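Local coordinates for probable AP endonuclease (African swine fever virus, PDB 6KI3), which probably cleaves DNA on the 5' side of abasic sites during repair, using three zinc ions, and probably also proofreads as a 3'-5' exonuclease, at residues L259-V263 with L296-L300. Sequence-based numbering, arbitrary orientation.
Sequences LYCFV and LKSLL
Leu299 lies obliquely against the ring of Tyr260, its CD2 methyl 3.5 Å from Tyr260 CD1, with Leu299 CB at 3.7 Å from the same ring carbon. The backbone contributes too: Leu299 O sits in the plane of the ring at its edge, 3.7 Å from Tyr260 CE1. With chi1 at 176°, the tyrosine ring extends anti to its own backbone nitrogen, which carries it across to the last turn of helix 282-300. The other methyl of Leu299, CD1, rests against both Leu259 CD2 and Val263 CG2, at 4.3 and 4.2 Å. How neighbouring outer helices of a TIM barrel are packed through apolar side chains is well illustrated here, in the endonuclease IV-like fold: helices 258-269 and 282-300 are consecutive in the chain, linked through barrel strand 272-275, and these segments cross at -60° with axes 10.5 Å apart. Val263 divides its two methyls between two leucines, CG2 meeting Leu296 CD2 at 3.8 Å while CG1 meets Leu300 CD2 at 3.9 Å. On the barrel side, Leu296 and Leu300 also touch Phe7 of strand 6-10, whereas Leu299 extends the apolar contact to Ile254, ahead of helix 258-269.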
ATOM      1  N   LEU A 259       9.862  12.938   3.135  1.00 39.99           N
ATOM      2  CA  LEU A 259       9.982  11.569   2.644  1.00 39.45           C
ATOM      3  C   LEU A 259      11.204  10.871   3.226  1.00 40.74           C
ATOM      4  O   LEU A 259      11.133   9.693   3.594  1.00 39.01           O
ATOM      5  CB  LEU A 259      10.047  11.556   1.118  1.00 35.98           C
ATOM      6  CG  LEU A 259      10.344  10.211   0.546  1.00 37.89           C
ATOM      7  CD1 LEU A 259       9.103   9.459   0.305  1.00 33.74           C
ATOM      8  CD2 LEU A 259      11.172  10.294  -0.716  1.00 41.08           C
ATOM      9  N   TYR A 260      12.337  11.575   3.306  1.00 41.55           N
ATOM     10  CA  TYR A 260      13.540  10.958   3.857  1.00 43.38           C
ATOM     11  C   TYR A 260      13.329  10.512   5.297  1.00 41.57           C
ATOM     12  O   TYR A 260      13.919   9.516   5.731  1.00 41.27           O
ATOM     13  CB  TYR A 260      14.725  11.920   3.769  1.00 45.65           C
ATOM     14  CG  TYR A 260      15.979  11.375   4.412  1.00 45.90           C
ATOM     15  CD1 TYR A 260      16.603  10.243   3.907  1.00 47.36           C
ATOM     16  CD2 TYR A 260      16.536  11.988   5.526  1.00 48.56           C
ATOM     17  CE1 TYR A 260      17.748   9.737   4.489  1.00 48.45           C
ATOM     18  CE2 TYR A 260      17.683  11.490   6.116  1.00 50.85           C
ATOM     19  CZ  TYR A 260      18.285  10.364   5.594  1.00 49.77           C
ATOM     20  OH  TYR A 260      19.426   9.862   6.176  1.00 49.36           O
ATOM     21  N   CYS A 261      12.492  11.228   6.050  1.00 37.62           N
ATOM     22  CA  CYS A 261      12.144  10.771   7.390  1.00 41.86           C
ATOM     23  C   CYS A 261      11.293   9.507   7.330  1.00 41.55           C
ATOM     24  O   CYS A 261      11.419   8.627   8.190  1.00 39.49           O
ATOM     25  CB  CYS A 261      11.418  11.878   8.153  1.00 42.48           C
ATOM     26  SG  CYS A 261      11.060  11.477   9.878  1.00 43.27           S
ATOM     27  N   PHE A 262      10.421   9.401   6.324  1.00 40.39           N
ATOM     28  CA  PHE A 262       9.670   8.165   6.128  1.00 36.96           C
ATOM     29  C   PHE A 262      10.594   7.020   5.731  1.00 36.59           C
ATOM     30  O   PHE A 262      10.382   5.874   6.142  1.00 37.02           O
ATOM     31  CB  PHE A 262       8.581   8.364   5.071  1.00 34.57           C
ATOM     32  CG  PHE A 262       7.325   9.002   5.599  1.00 38.62           C
ATOM     33  CD1 PHE A 262       6.339   8.230   6.191  1.00 35.30           C
ATOM     34  CD2 PHE A 262       7.125  10.368   5.493  1.00 37.41           C
ATOM     35  CE1 PHE A 262       5.180   8.811   6.675  1.00 32.15           C
ATOM     36  CE2 PHE A 262       5.968  10.955   5.975  1.00 37.74           C
ATOM     37  CZ  PHE A 262       4.995  10.175   6.566  1.00 37.37           C
ATOM     38  N   VAL A 263      11.624   7.311   4.934  1.00 37.52           N
ATOM     39  CA  VAL A 263      12.560   6.272   4.518  1.00 39.05           C
ATOM     40  C   VAL A 263      13.346   5.749   5.716  1.00 40.47           C
ATOM     41  O   VAL A 263      13.634   4.550   5.810  1.00 40.33           O
ATOM     42  CB  VAL A 263      13.489   6.807   3.412  1.00 39.74           C
ATOM     43  CG1 VAL A 263      14.558   5.782   3.062  1.00 39.60           C
ATOM     44  CG2 VAL A 263      12.680   7.176   2.180  1.00 39.25           C
ATOM     45  N   LEU A 296      15.766   7.009  -4.151  1.00 44.82           N
ATOM     46  CA  LEU A 296      15.626   6.155  -2.977  1.00 46.46           C
ATOM     47  C   LEU A 296      16.946   5.479  -2.631  1.00 46.53           C
ATOM     48  O   LEU A 296      17.320   5.397  -1.456  1.00 45.24           O
ATOM     49  CB  LEU A 296      14.532   5.113  -3.208  1.00 41.97           C
ATOM     50  CG  LEU A 296      13.103   5.524  -2.851  1.00 41.96           C
ATOM     51  CD1 LEU A 296      12.111   4.489  -3.352  1.00 38.52           C
ATOM     52  CD2 LEU A 296      12.968   5.715  -1.349  1.00 39.33           C
ATOM     53  N   LYS A 297      17.670   4.997  -3.645  1.00 42.74           N
ATOM     54  CA  LYS A 297      18.964   4.370  -3.400  1.00 48.88           C
ATOM     55  C   LYS A 297      19.956   5.355  -2.793  1.00 48.95           C
ATOM     56  O   LYS A 297      20.832   4.955  -2.017  1.00 52.87           O
ATOM     57  CB  LYS A 297      19.514   3.781  -4.700  1.00 47.59           C
ATOM     58  CG  LYS A 297      20.779   2.954  -4.531  1.00 50.04           C
ATOM     59  CD  LYS A 297      21.154   2.253  -5.827  1.00 53.74           C
ATOM     60  CE  LYS A 297      21.260   3.241  -6.980  1.00 53.54           C
ATOM     61  NZ  LYS A 297      21.635   2.569  -8.255  1.00 57.13           N
ATOM     62  N   SER A 298      19.832   6.641  -3.129  1.00 48.08           N
ATOM     63  CA  SER A 298      20.683   7.655  -2.513  1.00 49.44           C
ATOM     64  C   SER A 298      20.404   7.764  -1.020  1.00 51.80           C
ATOM     65  O   SER A 298      21.331   7.813  -0.203  1.00 51.27           O
ATOM     66  CB  SER A 298      20.467   9.004  -3.198  1.00 45.48           C
ATOM     67  OG  SER A 298      20.388   8.858  -4.605  1.00 48.85           O
ATOM     68  N   LEU A 299      19.123   7.799  -0.646  1.00 48.29           N
ATOM     69  CA  LEU A 299      18.744   7.921   0.756  1.00 47.91           C
ATOM     70  C   LEU A 299      19.007   6.645   1.543  1.00 49.27           C
ATOM     71  O   LEU A 299      19.004   6.682   2.779  1.00 51.46           O
ATOM     72  CB  LEU A 299      17.266   8.302   0.858  1.00 46.37           C
ATOM     73  CG  LEU A 299      16.847   9.526   0.043  1.00 47.75           C
ATOM     74  CD1 LEU A 299      15.332   9.664  -0.003  1.00 42.03           C
ATOM     75  CD2 LEU A 299      17.485  10.779   0.613  1.00 50.45           C
ATOM     76  N   LEU A 300      19.231   5.524   0.859  1.00 52.39           N
ATOM     77  CA  LEU A 300      19.432   4.243   1.525  1.00 56.32           C
ATOM     78  C   LEU A 300      20.915   3.914   1.627  1.00 59.01           C
ATOM     79  O   LEU A 300      21.485   3.914   2.725  1.00 55.41           O
ATOM     80  CB  LEU A 300      18.697   3.135   0.774  1.00 51.01           C
ATOM     81  CG  LEU A 300      17.166   3.177   0.807  1.00 50.52           C
ATOM     82  CD1 LEU A 300      16.584   2.367  -0.353  1.00 50.58           C
ATOM     83  CD2 LEU A 300      16.648   2.660   2.145  1.00 42.92           C
TER